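Local coordinates for protein tetraacyldisaccharide 4'-kinase (Aquifex aeolicus, PDB 4EHX) that probably transfers the gamma-phosphate of ATP to the 4'-position of a tetraacyldisaccharide 1-phosphate, forming lipid IVA in lipid A biosynthesis, at residues K30-L44 against F135-D149. Sequence-based numbering, arbitrary orientation.
Sequences KIKKLPVPVISVGNL and FILDDGFQHRKLHRD
Val38 to Val41 pair in parallel with Phe135 to Asp138, and the bond from Ile39 N to Phe135 O (2.9 Å) is almost straight. On the face carrying Val38, Ser40, Phe135 and Leu137, Val38 CG1 stands anti to the backbone N (chi1 176°), which brings it to Leu137 CD2 at 3.7 Å. Val36 CG2 presses on the Phe135 ring, 3.3 Å from its CE2, while Leu34 CD1 bridges that ring and Leu146 CD1.

Beyond the strand, residues 139-149 double back over this face, and Arg148 holds the loop together. With CG between the backbone N and the carbonyl carbon (chi1 71°) and bends at chi2 and chi3, its guanidinium takes Leu146 O side-on through NE and NH2 and Gly140 O end-on through NH1 and NH2, both oxygens in its plane. CG and NH1 also pack on Ser40 CB. Cut back to an alanine, this position is likely to lose all four N-H donors to Leu146 O and Gly140 O, leaving the loop less firmly closed over Ser40.

Next to Arg148 in sequence, Asp149 OD2 accepts a hydrogen bond from Val38 N (2.9 Å) through its anti lone pair, and OD1 is met from above the carboxylate plane by His147 NE2. Lys33 runs alongside His147, CD 3.4 Å from CD2, and its NZ reaches Asp149 OD1 through a water.

Near the predicted ATP-binding loop, Gln142 NE2 donates to Asn43 O (3.0 Å), which lies nearly in the amide plane of Gln142, and also binds Glu172. Leu44 CD2 touches Phe141 CE2. Strand 38-43, leading into the P-loop, lies between strands 134-138 and 150-156; helix 51-61 covers Ile39 and Val41, and Ala126 of helix 119-130 meets Phe135 on the other face.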
loop_
_atom_site.group_PDB
_atom_site.type_symbol
_atom_site.label_atom_id
_atom_site.label_comp_id
_atom_site.label_asym_id
_atom_site.label_seq_id
_atom_site.Cartn_x
_atom_site.Cartn_y
_atom_site.Cartn_z
ATOM N N LYS A 30 22.043 -0.608 -15.016
ATOM C CA LYS A 30 21.044 -0.727 -16.059
ATOM C C LYS A 30 19.634 -0.495 -15.519
ATOM O O LYS A 30 19.270 -1.001 -14.449
ATOM C CB LYS A 30 21.127 -2.107 -16.716
ATOM C CG LYS A 30 20.282 -2.246 -17.986
ATOM C CD LYS A 30 20.820 -3.371 -18.857
ATOM C CE LYS A 30 19.832 -3.759 -19.943
ATOM N NZ LYS A 30 20.027 -5.172 -20.396
ATOM N N ILE A 31 18.885 0.325 -16.249
ATOM C CA ILE A 31 17.465 0.515 -16.003
ATOM C C ILE A 31 16.708 -0.193 -17.127
ATOM O O ILE A 31 16.829 0.180 -18.295
ATOM C CB ILE A 31 17.110 2.010 -15.914
ATOM C CG1 ILE A 31 17.859 2.628 -14.716
ATOM C CG2 ILE A 31 15.587 2.191 -15.742
ATOM C CD1 ILE A 31 17.753 4.149 -14.605
ATOM N N LYS A 32 15.959 -1.232 -16.770
ATOM C CA LYS A 32 15.255 -2.055 -17.763
ATOM C C LYS A 32 13.904 -1.459 -18.133
ATOM O O LYS A 32 13.292 -0.774 -17.334
ATOM C CB LYS A 32 15.104 -3.482 -17.232
ATOM C CG LYS A 32 16.459 -4.068 -16.814
ATOM C CD LYS A 32 16.355 -5.480 -16.261
ATOM C CE LYS A 32 16.144 -6.484 -17.375
ATOM N NZ LYS A 32 17.043 -6.209 -18.529
ATOM N N LYS A 33 13.427 -1.743 -19.340
ATOM C CA LYS A 33 12.217 -1.097 -19.831
ATOM C C LYS A 33 11.196 -2.108 -20.311
ATOM O O LYS A 33 11.440 -2.822 -21.279
ATOM C CB LYS A 33 12.583 -0.151 -20.980
ATOM C CG LYS A 33 11.391 0.464 -21.692
ATOM C CD LYS A 33 10.837 1.644 -20.945
ATOM C CE LYS A 33 9.890 2.470 -21.820
ATOM N NZ LYS A 33 8.696 1.679 -22.268
ATOM N N LEU A 34 10.055 -2.184 -19.635
ATOM C CA LEU A 34 8.940 -2.999 -20.133
ATOM C C LEU A 34 8.249 -2.308 -21.312
ATOM O O LEU A 34 8.263 -1.077 -21.408
ATOM C CB LEU A 34 7.933 -3.283 -19.013
ATOM C CG LEU A 34 8.446 -4.246 -17.935
ATOM C CD1 LEU A 34 7.545 -4.191 -16.698
ATOM C CD2 LEU A 34 8.542 -5.683 -18.475
ATOM N N PRO A 35 7.659 -3.104 -22.227
ATOM C CA PRO A 35 7.047 -2.571 -23.453
ATOM C C PRO A 35 5.631 -2.032 -23.269
ATOM O O PRO A 35 4.997 -1.707 -24.268
ATOM C CB PRO A 35 7.025 -3.788 -24.386
ATOM C CG PRO A 35 6.873 -4.951 -23.456
ATOM C CD PRO A 35 7.716 -4.577 -22.239
ATOM N N VAL A 36 5.129 -1.950 -22.038
ATOM C CA VAL A 36 3.887 -1.219 -21.796
ATOM C C VAL A 36 4.161 -0.193 -20.700
ATOM O O VAL A 36 5.174 -0.283 -20.031
ATOM C CB VAL A 36 2.708 -2.150 -21.374
ATOM C CG1 VAL A 36 2.380 -3.146 -22.477
ATOM C CG2 VAL A 36 3.019 -2.881 -20.058
ATOM N N PRO A 37 3.254 0.772 -20.511
ATOM C CA PRO A 37 3.435 1.794 -19.472
ATOM C C PRO A 37 3.513 1.232 -18.043
ATOM O O PRO A 37 2.854 0.235 -17.696
ATOM C CB PRO A 37 2.203 2.690 -19.638
ATOM C CG PRO A 37 1.784 2.494 -21.071
ATOM C CD PRO A 37 2.065 1.037 -21.344
ATOM N N VAL A 38 4.381 1.864 -17.251
ATOM C CA VAL A 38 4.617 1.506 -15.867
ATOM C C VAL A 38 4.461 2.757 -15.008
ATOM O O VAL A 38 5.123 3.780 -15.228
ATOM C CB VAL A 38 6.043 0.936 -15.669
ATOM C CG1 VAL A 38 6.299 0.657 -14.189
ATOM C CG2 VAL A 38 6.210 -0.340 -16.507
ATOM N N ILE A 39 3.563 2.672 -14.038
ATOM C CA ILE A 39 3.382 3.734 -13.071
ATOM C C ILE A 39 3.874 3.188 -11.742
ATOM O O ILE A 39 3.476 2.109 -11.341
ATOM C CB ILE A 39 1.904 4.086 -12.922
ATOM C CG1 ILE A 39 1.314 4.509 -14.277
ATOM C CG2 ILE A 39 1.720 5.193 -11.858
ATOM C CD1 ILE A 39 -0.237 4.542 -14.292
ATOM N N SER A 40 4.739 3.922 -11.053
ATOM C CA SER A 40 5.186 3.469 -9.748
ATOM C C SER A 40 4.492 4.267 -8.657
ATOM O O SER A 40 4.337 5.480 -8.765
ATOM C CB SER A 40 6.709 3.604 -9.605
ATOM O OG SER A 40 7.119 3.164 -8.322
ATOM N N VAL A 41 4.065 3.566 -7.612
ATOM C CA VAL A 41 3.586 4.197 -6.396
ATOM C C VAL A 41 4.570 3.847 -5.304
ATOM O O VAL A 41 4.934 2.677 -5.118
ATOM C CB VAL A 41 2.149 3.727 -6.015
ATOM C CG1 VAL A 41 1.713 4.387 -4.681
ATOM C CG2 VAL A 41 1.185 4.074 -7.146
ATOM N N GLY A 42 5.034 4.854 -4.575
ATOM C CA GLY A 42 6.004 4.585 -3.544
ATOM C C GLY A 42 6.070 5.661 -2.482
ATOM O O GLY A 42 5.352 6.668 -2.525
ATOM N N ASN A 43 6.939 5.443 -1.515
ATOM C CA ASN A 43 7.183 6.464 -0.510
ATOM C C ASN A 43 8.607 6.364 0.032
ATOM O O ASN A 43 9.402 5.513 -0.403
ATOM C CB ASN A 43 6.132 6.422 0.592
ATOM C CG ASN A 43 6.437 5.390 1.632
ATOM O OD1 ASN A 43 6.861 4.283 1.306
ATOM N ND2 ASN A 43 6.246 5.746 2.897
ATOM N N LEU A 44 8.940 7.253 0.953
ATOM C CA LEU A 44 10.313 7.356 1.425
ATOM C C LEU A 44 10.514 6.650 2.753
ATOM O O LEU A 44 11.639 6.379 3.143
ATOM C CB LEU A 44 10.720 8.830 1.571
ATOM C CG LEU A 44 10.917 9.625 0.287
ATOM C CD1 LEU A 44 11.454 11.004 0.612
ATOM C CD2 LEU A 44 11.878 8.892 -0.625
ATOM N N PHE A 135 1.149 -1.440 -15.991
ATOM C CA PHE A 135 1.573 -1.951 -14.695
ATOM C C PHE A 135 1.593 -0.860 -13.643
ATOM O O PHE A 135 1.937 0.288 -13.924
ATOM C CB PHE A 135 2.989 -2.520 -14.762
ATOM C CG PHE A 135 3.092 -3.760 -15.565
ATOM C CD1 PHE A 135 2.611 -4.960 -15.062
ATOM C CD2 PHE A 135 3.696 -3.738 -16.818
ATOM C CE1 PHE A 135 2.718 -6.137 -15.805
ATOM C CE2 PHE A 135 3.807 -4.905 -17.567
ATOM C CZ PHE A 135 3.319 -6.106 -17.053
ATOM N N ILE A 136 1.222 -1.229 -12.421
ATOM C CA ILE A 136 1.415 -0.334 -11.290
ATOM C C ILE A 136 2.398 -1.032 -10.353
ATOM O O ILE A 136 2.187 -2.188 -9.972
ATOM C CB ILE A 136 0.094 -0.077 -10.528
ATOM C CG1 ILE A 136 -0.918 0.688 -11.402
ATOM C CG2 ILE A 136 0.359 0.668 -9.224
ATOM C CD1 ILE A 136 -2.349 0.633 -10.827
ATOM N N LEU A 137 3.472 -0.344 -9.982
ATOM C CA LEU A 137 4.363 -0.921 -8.989
ATOM C C LEU A 137 3.809 -0.475 -7.650
ATOM O O LEU A 137 3.677 0.729 -7.381
ATOM C CB LEU A 137 5.801 -0.389 -9.129
ATOM C CG LEU A 137 6.409 -0.319 -10.535
ATOM C CD1 LEU A 137 7.912 0.057 -10.446
ATOM C CD2 LEU A 137 6.252 -1.656 -11.263
ATOM N N ASP A 138 3.451 -1.423 -6.802
ATOM C CA ASP A 138 3.107 -1.003 -5.466
ATOM C C ASP A 138 4.443 -0.995 -4.710
ATOM O O ASP A 138 5.196 -1.972 -4.699
ATOM C CB ASP A 138 2.003 -1.854 -4.826
ATOM C CG ASP A 138 2.485 -3.205 -4.402
ATOM O OD1 ASP A 138 3.537 -3.616 -4.908
ATOM O OD2 ASP A 138 1.808 -3.863 -3.578
ATOM N N ASP A 139 4.759 0.133 -4.130
ATOM C CA ASP A 139 6.008 0.255 -3.423
ATOM C C ASP A 139 7.219 0.114 -4.357
ATOM O O ASP A 139 8.103 -0.718 -4.144
ATOM C CB ASP A 139 6.070 -0.747 -2.268
ATOM C CG ASP A 139 7.062 -0.318 -1.219
ATOM O OD1 ASP A 139 7.252 0.910 -1.109
ATOM O OD2 ASP A 139 7.665 -1.174 -0.541
ATOM N N GLY A 140 7.267 0.955 -5.382
ATOM C CA GLY A 140 8.289 0.812 -6.395
ATOM C C GLY A 140 9.275 1.960 -6.479
ATOM O O GLY A 140 10.128 1.952 -7.365
ATOM N N PHE A 141 9.190 2.939 -5.575
ATOM C CA PHE A 141 10.090 4.118 -5.669
ATOM C C PHE A 141 11.595 3.779 -5.626
ATOM O O PHE A 141 12.405 4.370 -6.353
ATOM C CB PHE A 141 9.767 5.163 -4.580
ATOM C CG PHE A 141 10.397 6.515 -4.819
ATOM C CD1 PHE A 141 9.897 7.376 -5.797
ATOM C CD2 PHE A 141 11.466 6.942 -4.049
ATOM C CE1 PHE A 141 10.482 8.641 -6.010
ATOM C CE2 PHE A 141 12.045 8.205 -4.239
ATOM C CZ PHE A 141 11.554 9.049 -5.225
ATOM N N GLN A 142 11.966 2.833 -4.776
ATOM C CA GLN A 142 13.365 2.411 -4.650
ATOM C C GLN A 142 13.821 1.400 -5.720
ATOM O O GLN A 142 15.021 1.125 -5.852
ATOM C CB GLN A 142 13.596 1.798 -3.261
ATOM C CG GLN A 142 13.608 2.815 -2.113
ATOM C CD GLN A 142 12.219 3.312 -1.742
ATOM O OE1 GLN A 142 11.252 2.541 -1.714
ATOM N NE2 GLN A 142 12.113 4.597 -1.452
ATOM N N HIS A 143 12.878 0.819 -6.459
ATOM C CA HIS A 143 13.228 -0.235 -7.415
ATOM C C HIS A 143 13.694 0.348 -8.753
ATOM O O HIS A 143 13.036 0.173 -9.785
ATOM C CB HIS A 143 12.063 -1.219 -7.613
ATOM C CG HIS A 143 12.488 -2.529 -8.208
ATOM N ND1 HIS A 143 13.134 -3.502 -7.473
ATOM C CD2 HIS A 143 12.374 -3.023 -9.466
ATOM C CE1 HIS A 143 13.407 -4.536 -8.254
ATOM N NE2 HIS A 143 12.957 -4.270 -9.469
ATOM N N ARG A 144 14.839 1.030 -8.734
ATOM C CA ARG A 144 15.241 1.875 -9.856
ATOM C C ARG A 144 15.645 1.087 -11.091
ATOM O O ARG A 144 15.679 1.635 -12.196
ATOM C CB ARG A 144 16.363 2.827 -9.436
ATOM C CG ARG A 144 15.932 3.796 -8.338
ATOM C CD ARG A 144 16.987 4.867 -8.063
ATOM N NE ARG A 144 17.171 5.791 -9.188
ATOM C CZ ARG A 144 18.068 6.776 -9.197
ATOM N NH1 ARG A 144 18.859 6.974 -8.139
ATOM N NH2 ARG A 144 18.190 7.558 -10.262
ATOM N N LYS A 145 15.930 -0.199 -10.899
ATOM C CA LYS A 145 16.261 -1.085 -12.011
ATOM C C LYS A 145 15.125 -1.174 -13.035
ATOM O O LYS A 145 15.358 -1.534 -14.181
ATOM C CB LYS A 145 16.610 -2.499 -11.502
ATOM C CG LYS A 145 17.118 -3.453 -12.589
ATOM C CD LYS A 145 16.922 -4.938 -12.239
ATOM C CE LYS A 145 17.437 -5.301 -10.863
ATOM N NZ LYS A 145 17.703 -6.784 -10.737
ATOM N N LEU A 146 13.892 -0.875 -12.625
ATOM C CA LEU A 146 12.780 -0.892 -13.583
ATOM C C LEU A 146 12.347 0.511 -13.958
ATOM O O LEU A 146 11.963 1.303 -13.089
ATOM C CB LEU A 146 11.577 -1.701 -13.061
ATOM C CG LEU A 146 10.312 -1.726 -13.938
ATOM C CD1 LEU A 146 10.602 -2.289 -15.328
ATOM C CD2 LEU A 146 9.216 -2.588 -13.253
ATOM N N HIS A 147 12.422 0.830 -15.250
ATOM C CA HIS A 147 11.949 2.131 -15.712
ATOM C C HIS A 147 10.483 2.302 -15.354
ATOM O O HIS A 147 9.693 1.369 -15.530
ATOM C CB HIS A 147 12.065 2.276 -17.234
ATOM C CG HIS A 147 11.424 3.532 -17.750
ATOM N ND1 HIS A 147 11.990 4.777 -17.572
ATOM C CD2 HIS A 147 10.241 3.746 -18.374
ATOM C CE1 HIS A 147 11.193 5.701 -18.082
ATOM N NE2 HIS A 147 10.125 5.100 -18.575
ATOM N N ARG A 148 10.117 3.485 -14.869
ATOM C CA ARG A 148 8.698 3.839 -14.764
ATOM C C ARG A 148 8.418 5.109 -15.557
ATOM O O ARG A 148 9.216 6.039 -15.567
ATOM C CB ARG A 148 8.207 3.932 -13.296
ATOM C CG ARG A 148 8.708 5.115 -12.454
ATOM C CD ARG A 148 10.229 5.093 -12.181
ATOM N NE ARG A 148 10.681 3.745 -11.785
ATOM C CZ ARG A 148 10.566 3.228 -10.566
ATOM N NH1 ARG A 148 10.069 3.950 -9.570
ATOM N NH2 ARG A 148 10.990 1.988 -10.327
ATOM N N ASP A 149 7.278 5.127 -16.234
ATOM C CA ASP A 149 6.862 6.268 -17.044
ATOM C C ASP A 149 6.231 7.385 -16.211
ATOM O O ASP A 149 6.186 8.549 -16.630
ATOM C CB ASP A 149 5.891 5.779 -18.111
ATOM C CG ASP A 149 6.512 4.709 -18.982
ATOM O OD1 ASP A 149 7.362 5.059 -19.848
ATOM O OD2 ASP A 149 6.179 3.518 -18.788
HETATM O O HOH W 1 7.423 1.301 -19.601
HETATM O O HOH W 2 6.714 3.550 -22.165
HETATM O O HOH W 3 9.386 0.016 -17.978
HETATM O O HOH W 4 8.622 2.827 -2.554
#